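Local structure of endoribonuclease L-PSP/chorismate mutase-like domain-containing protein (Agrobacterium tumefaciens, 3D01) at residues I58-V68 and L149-I157; L18-A28 and E78-K89. The protein is of unknown function but belongs to the YjgF-like endoribonuclease/chorismate mutase-like family, whose trimers carry small-molecule pockets between their subunits. All coordinates share one frame; numbering follows the deposited sequence.

Interaction 1 of 2, residues I58-V68 and L149-I157; sequences IAVTGLVGRDV and LPFNASVEI
S154, I58 and N152 have the largest buried surfaces in this contact, closely followed by G62; here the loop leading from strand 57-58 to helix 70-91 of the YjgF-like fold is tied to the turn that enters strand 155-163. T61 and A153 form a single beta bridge. On one side of it S154 N donates to V60 O, and on the other G62 N reaches N152 O over 2.8 Å, close to the axis of that carbonyl. The same oxygen takes a CA-H contact from T61 CA at 3.0 Å.

S154 is gripped through its side chain as well. With OG beside its own backbone N (chi1 -63°), the hydroxyl points into the loop and donates to G62 O, 2.8 Å away, approaching from above the carbonyl plane. V60 CG1, 3.4 Å from S154 OG, and both methyls of V68 border this buried hydroxyl. I58 works at the opposite end: its CG1 meets F151 CB at 3.9 Å, the two side chains crossing at about a right angle, while its CG2 rests on A153. The F151 ring itself stacks on H119 of a second subunit, which places this turn at a subunit interface.

N152 turns the face of its amide to the backbone of G62, whose N lies over the amide plane, 3.5 Å from N152 OD1 without a hydrogen bond. N152 ND2 hydrogen-bonds a bound PG5, probably from the crystallisation liquor, in a pocket that also includes T61 and D67. Within the loop, L63 N donates almost straight to the anti lone pair of D67 OD2, at 2.9 Å.

Interaction 2 of 2, residues L18-A28 and E78-K89; sequences LKELGFTLPVA and ELCAVNILAQVK
Helix 3-21 ends in a Schellman motif at G22, and the chain that follows it runs across the outer side of helix 70-91, one of the helices packed against the sheet of this YjgF-like fold. V82 is the hub. Its two methyls part the work: CG2 approaches the F23 ring obliquely, an off-centre CH-pi contact 4.2 Å from the centroid, and also meets L18 CD1, whereas CG1 presses tightly on P26 CD at 3.5 Å. F23, with CG beside its backbone N (chi1 -55°), brings its ring edge to L79 CD2, 3.7 Å from CE1, and to E78 OE1, which lies in the ring plane 3.6 Å from CZ. The E78 carboxylate stands 77° to the ring and forms a salt bridge with R75. L25 divides its branches, CD2 settling over the helix backbone 3.6 Å from V82 O while CD1 touches K89 CD, whose NZ pairs with E15. A86 CB packs against P26, 3.9 Å from its CD and 3.5 Å from its O. At the polar end, A28 O lies 3.3 Å from Q87 NE2. From L18 to P26 cohesion is mainly apolar, and E78 and K89 pair with charges outside both segments.

The two contacts adjoin at helix 70-91, which belongs to interaction 2, and at the strand it covers, their centres about 18 Å apart. The loop 58-68 of interaction 1 runs into that helix, whose outer side receives the 18-28 chain in interaction 2, while its inner side faces strand 155-163. There C80 SG lies 3.4 Å from V155 O, and I84 CD1 lies 3.6 Å from I157 O. A second junction joins A59 CB to L79 CD1 at 3.4 Å. The PG5 pocket belongs to interaction 1, next to a neighbouring subunit, whereas interaction 2 lies within a single subunit, its segments touching no other chain of the trimer.

Interaction 1 of 2, residues I58-V68 and L149-I157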
loop_
_atom_site.group_PDB
_atom_site.type_symbol
_atom_site.label_atom_id
_atom_site.label_comp_id
_atom_site.label_asym_id
_atom_site.label_seq_id
_atom_site.Cartn_x
_atom_site.Cartn_y
_atom_site.Cartn_z
ATOM N N ILE I 58 10.453 -12.569 -17.008
ATOM C CA ILE I 58 9.779 -12.843 -15.735
ATOM C C ILE I 58 10.138 -14.271 -15.385
ATOM O O ILE I 58 9.627 -15.207 -15.996
ATOM C CB ILE I 58 8.248 -12.723 -15.824
ATOM C CG1 ILE I 58 7.805 -11.350 -16.330
ATOM C CG2 ILE I 58 7.624 -13.071 -14.464
ATOM C CD1 ILE I 58 7.811 -10.279 -15.324
ATOM N N ALA I 59 10.994 -14.443 -14.386
ATOM C CA ALA I 59 11.601 -15.727 -14.063
ATOM C C ALA I 59 10.689 -16.735 -13.390
ATOM O O ALA I 59 10.924 -17.927 -13.504
ATOM C CB ALA I 59 12.842 -15.518 -13.183
ATOM N N VAL I 60 9.667 -16.270 -12.676
ATOM C CA VAL I 60 8.788 -17.170 -11.921
ATOM C C VAL I 60 7.331 -16.680 -12.118
ATOM O O VAL I 60 7.000 -15.556 -11.814
ATOM C CB VAL I 60 9.119 -17.202 -10.424
ATOM C CG1 VAL I 60 8.242 -18.271 -9.668
ATOM C CG2 VAL I 60 10.623 -17.438 -10.177
ATOM N N THR I 61 6.518 -17.568 -12.680
ATOM C CA THR I 61 5.161 -17.275 -13.076
ATOM C C THR I 61 4.186 -18.328 -12.576
ATOM O O THR I 61 4.518 -19.500 -12.360
ATOM C CB THR I 61 5.005 -17.221 -14.613
ATOM O OG1 THR I 61 5.435 -18.478 -15.171
ATOM C CG2 THR I 61 5.810 -16.034 -15.225
ATOM N N GLY I 62 2.940 -17.896 -12.434
ATOM C CA GLY I 62 1.878 -18.757 -11.918
ATOM C C GLY I 62 1.605 -18.568 -10.431
ATOM O O GLY I 62 2.181 -17.685 -9.749
ATOM N N LEU I 63 0.667 -19.376 -9.953
ATOM C CA LEU I 63 0.121 -19.242 -8.619
ATOM C C LEU I 63 0.865 -20.096 -7.664
ATOM O O LEU I 63 1.073 -21.302 -7.874
ATOM C CB LEU I 63 -1.350 -19.648 -8.549
ATOM C CG LEU I 63 -2.303 -18.966 -9.505
ATOM C CD1 LEU I 63 -3.770 -19.530 -9.396
ATOM C CD2 LEU I 63 -2.265 -17.484 -9.255
ATOM N N VAL I 64 1.245 -19.474 -6.581
ATOM C CA VAL I 64 1.824 -20.198 -5.481
ATOM C C VAL I 64 0.742 -21.132 -4.852
ATOM O O VAL I 64 -0.400 -20.709 -4.527
ATOM C CB VAL I 64 2.423 -19.224 -4.463
ATOM C CG1 VAL I 64 3.190 -19.994 -3.450
ATOM C CG2 VAL I 64 3.306 -18.105 -5.179
ATOM N N GLY I 65 1.113 -22.397 -4.708
ATOM C CA GLY I 65 0.200 -23.450 -4.269
ATOM C C GLY I 65 -0.411 -24.228 -5.421
ATOM O O GLY I 65 -1.097 -25.240 -5.203
ATOM N N ARG I 66 -0.160 -23.770 -6.650
ATOM C CA ARG I 66 -0.613 -24.494 -7.840
ATOM C C ARG I 66 0.509 -24.706 -8.830
ATOM O O ARG I 66 0.771 -25.826 -9.181
ATOM C CB ARG I 66 -1.792 -23.799 -8.498
ATOM C CG ARG I 66 -2.253 -24.440 -9.784
ATOM C CD ARG I 66 -3.446 -23.758 -10.437
ATOM N NE ARG I 66 -3.777 -24.501 -11.635
ATOM C CZ ARG I 66 -4.456 -25.642 -11.663
ATOM N NH1 ARG I 66 -5.054 -26.109 -10.587
ATOM N NH2 ARG I 66 -4.579 -26.290 -12.816
ATOM N N ASP I 67 1.112 -23.618 -9.306
ATOM C CA ASP I 67 2.139 -23.661 -10.345
ATOM C C ASP I 67 3.557 -23.654 -9.768
ATOM O O ASP I 67 4.493 -24.205 -10.370
ATOM C CB ASP I 67 1.962 -22.461 -11.250
ATOM C CG ASP I 67 0.610 -22.453 -11.927
ATOM O OD1 ASP I 67 0.294 -23.443 -12.628
ATOM O OD2 ASP I 67 -0.131 -21.476 -11.739
ATOM N N VAL I 68 3.693 -23.028 -8.607
ATOM C CA VAL I 68 4.988 -22.831 -7.942
ATOM C C VAL I 68 4.862 -23.153 -6.474
ATOM O O VAL I 68 3.812 -22.959 -5.866
ATOM C CB VAL I 68 5.521 -21.377 -8.141
ATOM C CG1 VAL I 68 5.484 -21.060 -9.646
ATOM C CG2 VAL I 68 4.761 -20.402 -7.424
ATOM N N LEU I 149 -1.247 -11.520 -11.015
ATOM C CA LEU I 149 -0.355 -10.367 -11.133
ATOM C C LEU I 149 0.009 -10.131 -12.585
ATOM O O LEU I 149 -0.069 -11.054 -13.393
ATOM C CB LEU I 149 0.919 -10.550 -10.293
ATOM C CG LEU I 149 0.768 -10.597 -8.773
ATOM C CD1 LEU I 149 2.094 -11.043 -8.122
ATOM C CD2 LEU I 149 0.303 -9.262 -8.250
ATOM N N PRO I 150 0.424 -8.882 -12.912
ATOM C CA PRO I 150 0.915 -8.590 -14.274
ATOM C C PRO I 150 1.940 -9.617 -14.799
ATOM O O PRO I 150 2.859 -10.050 -14.050
ATOM C CB PRO I 150 1.551 -7.205 -14.124
ATOM C CG PRO I 150 0.758 -6.561 -13.012
ATOM C CD PRO I 150 0.418 -7.673 -12.060
ATOM N N PHE I 151 1.736 -10.051 -16.048
ATOM C CA PHE I 151 2.651 -10.992 -16.741
ATOM C C PHE I 151 2.684 -12.370 -16.106
ATOM O O PHE I 151 3.571 -13.158 -16.366
ATOM C CB PHE I 151 4.056 -10.396 -16.876
ATOM C CG PHE I 151 4.066 -9.072 -17.573
ATOM C CD1 PHE I 151 4.103 -9.015 -18.953
ATOM C CD2 PHE I 151 4.009 -7.877 -16.852
ATOM C CE1 PHE I 151 4.093 -7.773 -19.609
ATOM C CE2 PHE I 151 3.995 -6.652 -17.498
ATOM C CZ PHE I 151 4.047 -6.612 -18.888
ATOM N N ASN I 152 1.689 -12.635 -15.257
ATOM C CA ASN I 152 1.582 -13.879 -14.521
ATOM C C ASN I 152 2.726 -14.038 -13.554
ATOM O O ASN I 152 3.061 -15.153 -13.163
ATOM C CB ASN I 152 1.506 -15.069 -15.485
ATOM C CG ASN I 152 0.835 -16.286 -14.871
ATOM O OD1 ASN I 152 0.157 -16.198 -13.839
ATOM N ND2 ASN I 152 1.053 -17.445 -15.494
ATOM N N ALA I 153 3.314 -12.911 -13.123
ATOM C CA ALA I 153 4.359 -12.961 -12.085
ATOM C C ALA I 153 3.786 -13.645 -10.845
ATOM O O ALA I 153 2.619 -13.393 -10.454
ATOM C CB ALA I 153 4.845 -11.563 -11.740
ATOM N N SER I 154 4.619 -14.440 -10.189
ATOM C CA SER I 154 4.226 -15.095 -8.945
ATOM C C SER I 154 4.237 -14.126 -7.762
ATOM O O SER I 154 3.497 -14.323 -6.804
ATOM C CB SER I 154 5.096 -16.325 -8.652
ATOM O OG SER I 154 4.942 -17.311 -9.663
ATOM N N VAL I 155 5.102 -13.100 -7.835
ATOM C CA VAL I 155 5.273 -12.139 -6.759
ATOM C C VAL I 155 5.550 -10.753 -7.376
ATOM O O VAL I 155 6.187 -10.644 -8.445
ATOM C CB VAL I 155 6.477 -12.512 -5.808
ATOM C CG1 VAL I 155 6.588 -11.487 -4.620
ATOM C CG2 VAL I 155 6.420 -13.989 -5.372
ATOM N N GLU I 156 5.052 -9.730 -6.707
ATOM C CA GLU I 156 5.360 -8.342 -7.001
ATOM C C GLU I 156 5.558 -7.617 -5.655
ATOM O O GLU I 156 4.826 -7.848 -4.666
ATOM C CB GLU I 156 4.219 -7.686 -7.767
ATOM C CG GLU I 156 4.394 -6.218 -8.046
ATOM C CD GLU I 156 3.110 -5.567 -8.642
ATOM O OE1 GLU I 156 2.282 -6.278 -9.239
ATOM O OE2 GLU I 156 2.919 -4.336 -8.496
ATOM N N ILE I 157 6.536 -6.733 -5.621
ATOM C CA ILE I 157 6.926 -6.114 -4.347
ATOM C C ILE I 157 7.285 -4.668 -4.620
ATOM O O ILE I 157 8.104 -4.392 -5.497
ATOM C CB ILE I 157 8.154 -6.806 -3.654
ATOM C CG1 ILE I 157 7.990 -8.332 -3.470
ATOM C CG2 ILE I 157 8.434 -6.153 -2.268
ATOM C CD1 ILE I 157 9.136 -8.997 -2.643
#

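Interaction 2 of 2, residues L18-A28 and E78-K89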
loop_
_atom_site.group_PDB
_atom_site.type_symbol
_atom_site.label_atom_id
_atom_site.label_comp_id
_atom_site.label_asym_id
_atom_site.label_seq_id
_atom_site.Cartn_x
_atom_site.Cartn_y
_atom_site.Cartn_z
ATOM N N LEU I 18 25.524 -8.844 -2.168
ATOM C CA LEU I 18 24.479 -9.372 -3.038
ATOM C C LEU I 18 25.037 -10.432 -3.984
ATOM O O LEU I 18 24.393 -11.457 -4.218
ATOM C CB LEU I 18 23.851 -8.240 -3.822
ATOM C CG LEU I 18 22.663 -8.596 -4.716
ATOM C CD1 LEU I 18 21.593 -9.340 -3.860
ATOM C CD2 LEU I 18 22.162 -7.283 -5.345
ATOM N N LYS I 19 26.226 -10.197 -4.541
ATOM C CA LYS I 19 26.898 -11.241 -5.339
ATOM C C LYS I 19 27.164 -12.537 -4.538
ATOM O O LYS I 19 27.005 -13.645 -5.046
ATOM C CB LYS I 19 28.202 -10.720 -5.930
ATOM C CG LYS I 19 28.024 -9.612 -6.895
ATOM C CD LYS I 19 29.326 -9.193 -7.534
ATOM C CE LYS I 19 29.093 -7.967 -8.406
ATOM N NZ LYS I 19 30.339 -7.269 -8.805
ATOM N N GLU I 20 27.560 -12.398 -3.277
ATOM C CA GLU I 20 27.765 -13.549 -2.416
ATOM C C GLU I 20 26.478 -14.335 -2.238
ATOM O O GLU I 20 26.512 -15.524 -1.935
ATOM C CB GLU I 20 28.281 -13.111 -1.065
ATOM C CG GLU I 20 29.696 -12.542 -1.113
ATOM C CD GLU I 20 30.155 -11.996 0.226
ATOM O OE1 GLU I 20 29.323 -11.719 1.105
ATOM O OE2 GLU I 20 31.370 -11.817 0.408
ATOM N N LEU I 21 25.348 -13.667 -2.414
ATOM C CA LEU I 21 24.053 -14.343 -2.320
ATOM C C LEU I 21 23.606 -14.943 -3.653
ATOM O O LEU I 21 22.631 -15.702 -3.702
ATOM C CB LEU I 21 22.999 -13.369 -1.821
ATOM C CG LEU I 21 23.032 -12.972 -0.351
ATOM C CD1 LEU I 21 21.843 -12.022 -0.061
ATOM C CD2 LEU I 21 22.964 -14.186 0.554
ATOM N N GLY I 22 24.290 -14.609 -4.733
ATOM C CA GLY I 22 24.033 -15.217 -6.022
ATOM C C GLY I 22 23.493 -14.268 -7.065
ATOM O O GLY I 22 23.175 -14.697 -8.177
ATOM N N PHE I 23 23.428 -12.982 -6.752
ATOM C CA PHE I 23 22.807 -12.013 -7.642
ATOM C C PHE I 23 23.704 -10.836 -8.044
ATOM O O PHE I 23 24.441 -10.283 -7.229
ATOM C CB PHE I 23 21.541 -11.448 -6.987
ATOM C CG PHE I 23 20.558 -12.496 -6.553
ATOM C CD1 PHE I 23 19.564 -12.922 -7.411
ATOM C CD2 PHE I 23 20.613 -13.038 -5.279
ATOM C CE1 PHE I 23 18.641 -13.862 -6.997
ATOM C CE2 PHE I 23 19.706 -13.983 -4.867
ATOM C CZ PHE I 23 18.718 -14.400 -5.741
ATOM N N THR I 24 23.592 -10.457 -9.316
ATOM C CA THR I 24 24.080 -9.183 -9.812
ATOM C C THR I 24 22.874 -8.278 -10.069
ATOM O O THR I 24 21.772 -8.755 -10.421
ATOM C CB THR I 24 24.909 -9.358 -11.093
ATOM O OG1 THR I 24 24.035 -9.692 -12.182
ATOM C CG2 THR I 24 25.953 -10.486 -10.916
ATOM N N LEU I 25 23.057 -6.983 -9.845
ATOM C CA LEU I 25 22.017 -6.018 -10.127
ATOM C C LEU I 25 21.771 -5.932 -11.633
ATOM O O LEU I 25 22.712 -5.836 -12.424
ATOM C CB LEU I 25 22.364 -4.628 -9.586
ATOM C CG LEU I 25 22.280 -4.409 -8.081
ATOM C CD1 LEU I 25 22.678 -2.964 -7.724
ATOM C CD2 LEU I 25 20.891 -4.730 -7.571
ATOM N N PRO I 26 20.501 -5.960 -12.037
ATOM C CA PRO I 26 20.214 -5.669 -13.417
ATOM C C PRO I 26 20.279 -4.156 -13.686
ATOM O O PRO I 26 20.382 -3.339 -12.758
ATOM C CB PRO I 26 18.790 -6.214 -13.586
ATOM C CG PRO I 26 18.163 -6.063 -12.252
ATOM C CD PRO I 26 19.279 -6.260 -11.261
ATOM N N VAL I 27 20.230 -3.791 -14.958
ATOM C CA VAL I 27 19.936 -2.413 -15.339
ATOM C C VAL I 27 18.485 -2.052 -14.903
ATOM O O VAL I 27 18.205 -0.894 -14.549
ATOM C CB VAL I 27 20.169 -2.186 -16.871
ATOM C CG1 VAL I 27 19.855 -0.745 -17.273
ATOM C CG2 VAL I 27 21.614 -2.544 -17.259
ATOM N N ALA I 28 17.588 -3.050 -14.876
ATOM C CA ALA I 28 16.182 -2.853 -14.444
ATOM C C ALA I 28 15.794 -3.705 -13.219
ATOM O O ALA I 28 14.880 -3.357 -12.440
ATOM C CB ALA I 28 15.245 -3.160 -15.600
ATOM N N GLU I 78 13.068 -12.785 -3.943
ATOM C CA GLU I 78 14.494 -12.359 -4.008
ATOM C C GLU I 78 14.738 -11.528 -5.253
ATOM O O GLU I 78 15.322 -10.447 -5.169
ATOM C CB GLU I 78 15.414 -13.567 -4.012
ATOM C CG GLU I 78 15.576 -14.282 -2.655
ATOM C CD GLU I 78 16.343 -15.611 -2.724
ATOM O OE1 GLU I 78 16.396 -16.287 -3.781
ATOM O OE2 GLU I 78 16.921 -15.996 -1.676
ATOM N N LEU I 79 14.260 -12.023 -6.404
ATOM C CA LEU I 79 14.376 -11.296 -7.669
ATOM C C LEU I 79 13.649 -9.940 -7.664
ATOM O O LEU I 79 14.176 -8.926 -8.143
ATOM C CB LEU I 79 13.936 -12.172 -8.840
ATOM C CG LEU I 79 14.889 -13.300 -9.267
ATOM C CD1 LEU I 79 14.213 -14.133 -10.340
ATOM C CD2 LEU I 79 16.286 -12.793 -9.709
ATOM N N CYS I 80 12.432 -9.911 -7.111
ATOM C CA CYS I 80 11.714 -8.668 -6.916
ATOM C C CYS I 80 12.579 -7.702 -6.116
ATOM O O CYS I 80 12.700 -6.534 -6.479
ATOM C CB CYS I 80 10.381 -8.910 -6.188
ATOM S SG CYS I 80 9.173 -9.814 -7.167
ATOM N N ALA I 81 13.149 -8.200 -5.028
ATOM C CA ALA I 81 14.026 -7.407 -4.143
ATOM C C ALA I 81 15.254 -6.893 -4.867
ATOM O O ALA I 81 15.651 -5.763 -4.657
ATOM C CB ALA I 81 14.436 -8.232 -2.924
ATOM N N VAL I 82 15.855 -7.704 -5.716
ATOM C CA VAL I 82 17.046 -7.260 -6.503
ATOM C C VAL I 82 16.639 -6.138 -7.483
ATOM O O VAL I 82 17.340 -5.138 -7.675
ATOM C CB VAL I 82 17.711 -8.468 -7.247
ATOM C CG1 VAL I 82 18.738 -8.006 -8.329
ATOM C CG2 VAL I 82 18.339 -9.469 -6.244
ATOM N N ASN I 83 15.464 -6.277 -8.091
ATOM C CA ASN I 83 14.949 -5.235 -8.954
ATOM C C ASN I 83 14.626 -3.964 -8.178
ATOM O O ASN I 83 14.884 -2.870 -8.658
ATOM C CB ASN I 83 13.753 -5.752 -9.769
ATOM C CG ASN I 83 14.186 -6.673 -10.891
ATOM O OD1 ASN I 83 14.228 -7.906 -10.757
ATOM N ND2 ASN I 83 14.540 -6.085 -11.987
ATOM N N ILE I 84 14.138 -4.103 -6.949
ATOM C CA ILE I 84 13.940 -2.934 -6.083
ATOM C C ILE I 84 15.298 -2.276 -5.878
ATOM O O ILE I 84 15.428 -1.087 -6.081
ATOM C CB ILE I 84 13.296 -3.281 -4.706
ATOM C CG1 ILE I 84 11.793 -3.608 -4.885
ATOM C CG2 ILE I 84 13.421 -2.105 -3.716
ATOM C CD1 ILE I 84 11.148 -4.232 -3.657
ATOM N N LEU I 85 16.304 -3.066 -5.516
ATOM C CA LEU I 85 17.661 -2.501 -5.273
ATOM C C LEU I 85 18.242 -1.808 -6.521
ATOM O O LEU I 85 18.900 -0.754 -6.412
ATOM C CB LEU I 85 18.582 -3.579 -4.741
ATOM C CG LEU I 85 18.269 -4.097 -3.337
ATOM C CD1 LEU I 85 19.229 -5.268 -2.955
ATOM C CD2 LEU I 85 18.348 -2.945 -2.321
ATOM N N ALA I 86 17.996 -2.385 -7.701
ATOM C CA ALA I 86 18.406 -1.761 -8.955
ATOM C C ALA I 86 17.747 -0.395 -9.156
ATOM O O ALA I 86 18.401 0.546 -9.576
ATOM C CB ALA I 86 18.147 -2.682 -10.153
ATOM N N GLN I 87 16.464 -0.249 -8.823
ATOM C CA GLN I 87 15.799 1.053 -8.966
ATOM C C GLN I 87 16.310 2.057 -7.942
ATOM O O GLN I 87 16.469 3.232 -8.239
ATOM C CB GLN I 87 14.285 0.901 -8.792
ATOM C CG GLN I 87 13.644 -0.010 -9.845
ATOM C CD GLN I 87 13.759 0.473 -11.276
ATOM O OE1 GLN I 87 14.118 1.620 -11.564
ATOM N NE2 GLN I 87 13.416 -0.414 -12.196
ATOM N N VAL I 88 16.550 1.592 -6.722
ATOM C CA VAL I 88 17.061 2.459 -5.687
ATOM C C VAL I 88 18.459 2.942 -6.090
ATOM O O VAL I 88 18.769 4.109 -5.919
ATOM C CB VAL I 88 17.145 1.764 -4.322
ATOM C CG1 VAL I 88 17.742 2.711 -3.297
ATOM C CG2 VAL I 88 15.742 1.264 -3.853
ATOM N N LYS I 89 19.284 2.043 -6.597
ATOM C CA LYS I 89 20.631 2.432 -7.071
ATOM C C LYS I 89 20.543 3.534 -8.126
ATOM O O LYS I 89 21.301 4.533 -8.058
ATOM C CB LYS I 89 21.378 1.218 -7.635
ATOM C CG LYS I 89 22.836 1.542 -8.012
ATOM C CD LYS I 89 23.594 0.311 -8.441
ATOM C CE LYS I 89 25.007 0.708 -8.963
ATOM N NZ LYS I 89 25.702 -0.432 -9.545
#